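Local coordinates for protein putative glutaryl-CoA dehydrogenase (PDB 2EBA) that belongs to the acyl-CoA dehydrogenase family of flavoproteins and binds flavin-adenine dinucleotide in a tetrameric assembly, at residues R199-K204 against S210-L215; K268-S271 against P276-K279. All coordinates share one frame; numbering follows the deposited sequence.

Contact 1 of 2, residues R199-K204 against S210-L215; sequences REVKRK and SVTSEL
R199 and E214 form an antiparallel hydrogen-bonded pair, with R199 N donating to E214 O at 2.9 Å and E214 N to R199 O at 2.6 Å. They belong to the beta hairpin of strands 196-200 and 212-217 in the acyl-CoA dehydrogenase middle domain. E200 and S213 follow as a non-hydrogen-bonded pair, their CA atoms 4.0 Å apart; V201 N then donates to T212 O at 2.7 Å, before the chains part.

The side chains of R199 and E214 run alongside each other, long enough to bring opposite charges together near the surface. OE1 of E214 lies over a face of the guanidinium, 2.8 Å from NH2 of R199; because it is well out of that plane, no N-H points at it and the salt bridge rests on charge alone. Guanidinium and carboxylate planes stand 72° apart. The beta-branched V201 turns CG2 beside the backbone N, where it packs against the T212 carbonyl, while V201 also touches W163. S213 OG is bonded to N168. K204, buried beyond the strand, carries its ammonium across to the opposite segment through a chain bent at chi3 (57°). Its NZ donates to T212 OG1 at 2.7 Å and lies 2.8 Å from S210 O.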
loop_
_atom_site.group_PDB
_atom_site.type_symbol
_atom_site.label_atom_id
_atom_site.label_comp_id
_atom_site.label_asym_id
_atom_site.label_seq_id
_atom_site.Cartn_x
_atom_site.Cartn_y
_atom_site.Cartn_z
ATOM N N ARG A 199 33.716 9.724 -19.597
ATOM C CA ARG A 199 34.013 10.291 -18.292
ATOM C C ARG A 199 33.119 9.640 -17.260
ATOM O O ARG A 199 31.915 9.490 -17.469
ATOM C CB ARG A 199 33.815 11.810 -18.324
ATOM C CG ARG A 199 34.655 12.478 -19.413
ATOM C CD ARG A 199 34.824 13.980 -19.218
ATOM N NE ARG A 199 33.598 14.741 -19.470
ATOM C CZ ARG A 199 32.978 14.805 -20.649
ATOM N NH1 ARG A 199 33.458 14.145 -21.701
ATOM N NH2 ARG A 199 31.877 15.543 -20.774
ATOM N N GLU A 200 33.719 9.229 -16.155
ATOM C CA GLU A 200 32.973 8.575 -15.094
ATOM C C GLU A 200 32.080 9.522 -14.325
ATOM O O GLU A 200 32.376 10.705 -14.191
ATOM C CB GLU A 200 33.919 7.917 -14.109
ATOM C CG GLU A 200 34.766 6.839 -14.700
ATOM C CD GLU A 200 35.695 6.249 -13.671
ATOM O OE1 GLU A 200 35.877 6.895 -12.624
ATOM O OE2 GLU A 200 36.251 5.156 -13.901
ATOM N N VAL A 201 30.990 8.965 -13.810
ATOM C CA VAL A 201 30.006 9.690 -13.028
ATOM C C VAL A 201 30.419 9.589 -11.563
ATOM O O VAL A 201 30.702 8.498 -11.069
ATOM C CB VAL A 201 28.597 9.068 -13.224
ATOM C CG1 VAL A 201 27.577 9.747 -12.311
ATOM C CG2 VAL A 201 28.183 9.186 -14.701
ATOM N N LYS A 202 30.462 10.723 -10.876
ATOM C CA LYS A 202 30.855 10.755 -9.472
ATOM C C LYS A 202 29.675 11.088 -8.571
ATOM O O LYS A 202 28.616 11.507 -9.050
ATOM C CB LYS A 202 31.955 11.800 -9.261
ATOM C CG LYS A 202 33.127 11.674 -10.222
ATOM C CD LYS A 202 33.675 10.255 -10.229
ATOM C CE LYS A 202 34.817 10.131 -11.208
ATOM N NZ LYS A 202 35.258 8.728 -11.279
ATOM N N ARG A 203 29.877 10.917 -7.269
ATOM C CA ARG A 203 28.848 11.204 -6.261
ATOM C C ARG A 203 27.677 10.216 -6.330
ATOM O O ARG A 203 26.511 10.607 -6.127
ATOM C CB ARG A 203 28.327 12.646 -6.427
ATOM C CG ARG A 203 29.429 13.705 -6.520
ATOM C CD ARG A 203 30.505 13.485 -5.454
ATOM N NE ARG A 203 31.738 12.943 -6.026
ATOM C CZ ARG A 203 32.858 13.643 -6.169
ATOM N NH1 ARG A 203 32.887 14.914 -5.775
ATOM N NH2 ARG A 203 33.943 13.080 -6.701
ATOM N N LYS A 204 27.998 8.952 -6.616
ATOM C CA LYS A 204 26.987 7.906 -6.728
ATOM C C LYS A 204 26.692 7.313 -5.364
ATOM O O LYS A 204 27.593 6.892 -4.653
ATOM C CB LYS A 204 27.473 6.781 -7.657
ATOM C CG LYS A 204 27.116 6.957 -9.114
ATOM C CD LYS A 204 27.997 6.093 -9.991
ATOM C CE LYS A 204 27.896 4.633 -9.616
ATOM N NZ LYS A 204 28.790 3.779 -10.435
ATOM N N SER A 210 30.618 -0.489 -9.348
ATOM C CA SER A 210 30.370 -0.543 -10.781
ATOM C C SER A 210 30.803 0.775 -11.386
ATOM O O SER A 210 30.767 1.804 -10.710
ATOM C CB SER A 210 28.875 -0.754 -11.047
ATOM O OG SER A 210 28.515 -0.375 -12.368
ATOM N N VAL A 211 31.221 0.763 -12.649
ATOM C CA VAL A 211 31.612 2.017 -13.271
ATOM C C VAL A 211 30.511 2.512 -14.206
ATOM O O VAL A 211 29.977 1.765 -15.028
ATOM C CB VAL A 211 33.028 1.917 -13.989
ATOM C CG1 VAL A 211 33.738 0.627 -13.565
ATOM C CG2 VAL A 211 32.903 2.045 -15.512
ATOM N N THR A 212 30.144 3.777 -14.015
ATOM C CA THR A 212 29.105 4.442 -14.788
ATOM C C THR A 212 29.752 5.655 -15.415
ATOM O O THR A 212 30.397 6.446 -14.731
ATOM C CB THR A 212 27.977 4.931 -13.895
ATOM O OG1 THR A 212 27.690 3.937 -12.901
ATOM C CG2 THR A 212 26.735 5.210 -14.729
ATOM N N SER A 213 29.566 5.823 -16.715
ATOM C CA SER A 213 30.205 6.927 -17.398
ATOM C C SER A 213 29.271 7.717 -18.279
ATOM O O SER A 213 28.105 7.377 -18.465
ATOM C CB SER A 213 31.355 6.388 -18.248
ATOM O OG SER A 213 32.093 5.415 -17.533
ATOM N N GLU A 214 29.808 8.800 -18.807
ATOM C CA GLU A 214 29.083 9.642 -19.729
ATOM C C GLU A 214 29.909 9.511 -21.010
ATOM O O GLU A 214 31.128 9.680 -20.984
ATOM C CB GLU A 214 29.074 11.081 -19.238
ATOM C CG GLU A 214 28.354 12.014 -20.165
ATOM C CD GLU A 214 28.637 13.459 -19.847
ATOM O OE1 GLU A 214 29.806 13.890 -19.990
ATOM O OE2 GLU A 214 27.683 14.164 -19.451
ATOM N N LEU A 215 29.262 9.174 -22.119
ATOM C CA LEU A 215 29.993 9.022 -23.368
ATOM C C LEU A 215 29.749 10.245 -24.225
ATOM O O LEU A 215 28.625 10.716 -24.362
ATOM C CB LEU A 215 29.550 7.754 -24.123
ATOM C CG LEU A 215 29.529 6.432 -23.348
ATOM C CD1 LEU A 215 29.149 5.276 -24.275
ATOM C CD2 LEU A 215 30.882 6.194 -22.721
#

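Contact 2 of 2, residues K268-S271 against P276-K279; sequences KSRS and PLAK. With FAD (flavin-adenine dinucleotide), chain K.
The flavin-adenine dinucleotide pocket holds R270 and L277, whose side chains lie side by side, pointing the same way, with their ends at the cofactor. The backbone sets them together: L277 N donates to R270 O at 2.6 Å in a nearly straight bond (165° at the hydrogen). CB of R270 then packs against CD2 of L277 at 3.4 Å.

Arginine suits a place beside the pyrophosphate because its charge is spread over several nitrogens. O1A of the cofactor lies over one face of the guanidinium, 2.9 Å from NH1 of R270, a position that suits charge attraction and not a directed N-H. O2P instead sits at the edge in the plane and accepts a weak hydrogen bond from NH1 of R270 at 3.5 Å. Bends at chi2 (88°) and chi3 (112°) carry the group to the phosphates. L277 sets its nonpolar side chain beside the ribose.

In the C-terminal domain of the acyl-CoA dehydrogenase fold, helix 235-269 ends here, R270 being the first residue to leave helical geometry, and the chain returns through a 3-10 segment at 277-279. P276 starts that return; its CA makes a C-H···O contact with R270 O. The small A278 lets its CB come close to the helix end, 3.7 Å from K268 N. K268 NZ is hydrogen-bonded to T380 O of the third subunit, and S271 OG to E275 O.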
loop_
_atom_site.group_PDB
_atom_site.type_symbol
_atom_site.label_atom_id
_atom_site.label_comp_id
_atom_site.label_asym_id
_atom_site.label_seq_id
_atom_site.Cartn_x
_atom_site.Cartn_y
_atom_site.Cartn_z
ATOM N N LYS A 268 15.810 -13.137 14.982
ATOM C CA LYS A 268 15.927 -14.251 15.907
ATOM C C LYS A 268 16.929 -13.983 17.032
ATOM O O LYS A 268 16.755 -14.459 18.146
ATOM C CB LYS A 268 16.390 -15.497 15.164
ATOM C CG LYS A 268 15.376 -16.139 14.261
ATOM C CD LYS A 268 16.115 -17.039 13.299
ATOM C CE LYS A 268 15.286 -18.225 12.891
ATOM N NZ LYS A 268 15.107 -19.120 14.052
ATOM N N SER A 269 17.984 -13.231 16.746
ATOM C CA SER A 269 19.000 -12.964 17.762
ATOM C C SER A 269 18.766 -11.748 18.647
ATOM O O SER A 269 19.448 -11.584 19.647
ATOM C CB SER A 269 20.390 -12.852 17.111
ATOM O OG SER A 269 20.500 -11.690 16.311
ATOM N N ARG A 270 17.807 -10.901 18.299
ATOM C CA ARG A 270 17.556 -9.708 19.099
ATOM C C ARG A 270 16.241 -9.848 19.857
ATOM O O ARG A 270 15.306 -10.504 19.389
ATOM C CB ARG A 270 17.543 -8.466 18.200
ATOM C CG ARG A 270 18.013 -7.191 18.889
ATOM C CD ARG A 270 19.520 -7.002 18.800
ATOM N NE ARG A 270 19.863 -5.861 17.951
ATOM C CZ ARG A 270 19.459 -4.613 18.165
ATOM N NH1 ARG A 270 18.694 -4.325 19.207
ATOM N NH2 ARG A 270 19.807 -3.649 17.328
ATOM N N SER A 271 16.152 -9.184 21.009
ATOM C CA SER A 271 14.993 -9.308 21.889
ATOM C C SER A 271 14.558 -7.988 22.583
ATOM O O SER A 271 15.409 -7.124 22.836
ATOM C CB SER A 271 15.370 -10.345 22.949
ATOM O OG SER A 271 14.250 -10.932 23.578
ATOM N N PRO A 276 11.872 -12.822 21.488
ATOM C CA PRO A 276 12.734 -12.394 20.378
ATOM C C PRO A 276 12.002 -11.474 19.426
ATOM O O PRO A 276 10.770 -11.486 19.374
ATOM C CB PRO A 276 13.106 -13.705 19.699
ATOM C CG PRO A 276 12.989 -14.686 20.786
ATOM C CD PRO A 276 11.744 -14.285 21.514
ATOM N N LEU A 277 12.769 -10.681 18.694
ATOM C CA LEU A 277 12.203 -9.791 17.718
ATOM C C LEU A 277 11.450 -10.671 16.723
ATOM O O LEU A 277 10.437 -10.254 16.164
ATOM C CB LEU A 277 13.344 -9.114 17.061
ATOM C CG LEU A 277 13.350 -7.619 16.671
ATOM C CD1 LEU A 277 12.216 -6.807 17.321
ATOM C CD2 LEU A 277 14.699 -7.024 17.089
ATOM N N ALA A 278 11.945 -11.892 16.515
ATOM C CA ALA A 278 11.316 -12.805 15.557
ATOM C C ALA A 278 9.937 -13.325 15.980
ATOM O O ALA A 278 9.207 -13.914 15.172
ATOM C CB ALA A 278 12.231 -13.978 15.279
ATOM N N LYS A 279 9.574 -13.099 17.241
ATOM C CA LYS A 279 8.289 -13.561 17.750
ATOM C C LYS A 279 7.207 -12.495 17.713
ATOM O O LYS A 279 6.067 -12.780 18.044
ATOM C CB LYS A 279 8.445 -14.079 19.179
ATOM C CG LYS A 279 7.306 -14.951 19.631
ATOM C CD LYS A 279 7.530 -15.457 21.040
ATOM C CE LYS A 279 6.341 -16.279 21.512
ATOM N NZ LYS A 279 6.504 -16.770 22.902
HETATM P PA FAD K . 15.396 -2.644 18.027
HETATM O O1A FAD K . 15.976 -4.021 18.182
HETATM O O2A FAD K . 14.788 -1.897 19.188
HETATM O O5B FAD K . 14.332 -2.716 16.805
HETATM C C5B FAD K . 14.486 -3.368 15.650
HETATM C C4B FAD K . 13.259 -3.667 14.824
HETATM O O4B FAD K . 12.145 -4.313 15.759
HETATM C C3B FAD K . 12.426 -2.278 14.721
HETATM O O3B FAD K . 11.618 -2.442 13.569
HETATM C C2B FAD K . 11.307 -2.198 15.808
HETATM O O2B FAD K . 10.151 -1.644 15.343
HETATM C C1B FAD K . 10.987 -3.653 15.936
HETATM N N9A FAD K . 10.474 -3.884 17.366
HETATM C C8A FAD K . 11.204 -3.640 18.482
HETATM N N7A FAD K . 10.405 -3.972 19.529
HETATM C C5A FAD K . 9.148 -4.414 19.035
HETATM C C6A FAD K . 7.937 -4.863 19.632
HETATM N N6A FAD K . 7.817 -4.939 20.957
HETATM N N1A FAD K . 6.902 -5.225 18.816
HETATM C C2A FAD K . 7.021 -5.161 17.436
HETATM N N3A FAD K . 8.152 -4.725 16.849
HETATM C C4A FAD K . 9.252 -4.348 17.626
HETATM N N1 FAD K . 19.157 6.860 21.084
HETATM C C2 FAD K . 19.289 7.717 22.149
HETATM O O2 FAD K . 18.891 7.377 23.284
HETATM N N3 FAD K . 19.862 8.945 21.974
HETATM C C4 FAD K . 20.316 9.342 20.744
HETATM O O4 FAD K . 20.838 10.460 20.631
HETATM C C4X FAD K . 20.194 8.477 19.629
HETATM N N5 FAD K . 20.653 8.835 18.374
HETATM C C5X FAD K . 20.552 7.971 17.300
HETATM C C6 FAD K . 21.050 8.357 16.029
HETATM C C7 FAD K . 20.964 7.470 14.924
HETATM C C7M FAD K . 21.522 7.953 13.608
HETATM C C8 FAD K . 20.366 6.178 15.083
HETATM C C8M FAD K . 20.238 5.175 13.955
HETATM C C9 FAD K . 19.873 5.800 16.341
HETATM C C9A FAD K . 19.951 6.678 17.481
HETATM N N10 FAD K . 19.477 6.324 18.755
HETATM C C10 FAD K . 19.594 7.199 19.820
HETATM C "C1'" FAD K . 18.867 5.017 19.007
HETATM C "C2'" FAD K . 17.525 4.825 18.355
HETATM O "O2'" FAD K . 16.534 5.438 19.169
HETATM C "C3'" FAD K . 17.346 3.342 18.185
HETATM O "O3'" FAD K . 17.983 2.945 16.970
HETATM C "C4'" FAD K . 15.891 2.887 18.147
HETATM O "O4'" FAD K . 15.415 2.716 19.486
HETATM C "C5'" FAD K . 15.768 1.563 17.439
HETATM O "O5'" FAD K . 16.172 0.544 18.325
HETATM P P FAD K . 17.348 -0.512 18.023
HETATM O O1P FAD K . 18.286 0.043 16.990
HETATM O O2P FAD K . 17.971 -0.920 19.334
HETATM O O3P FAD K . 16.546 -1.735 17.338
#

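In the fold
Contact 1 comes first along the chain, in the hairpin of the middle domain, and closes before contact 2 opens in the C-terminal domain at the end of helix 235-269. Their centres are 41 Å apart and their nearest atoms about 26 Å, and they share no helix, strand or sheet. Both are near bound flavin-adenine dinucleotide: the side chain of T212 in contact 1 is about 4 Å from one, while R270 and L277 line a pocket whose cofactor is also hydrogen-bonded to residues of the second subunit, among them T132 and S138. Each contact touches the second subunit, and 268-271/276-279 meets the third as well. This is consistent with a cofactor site built between two subunits.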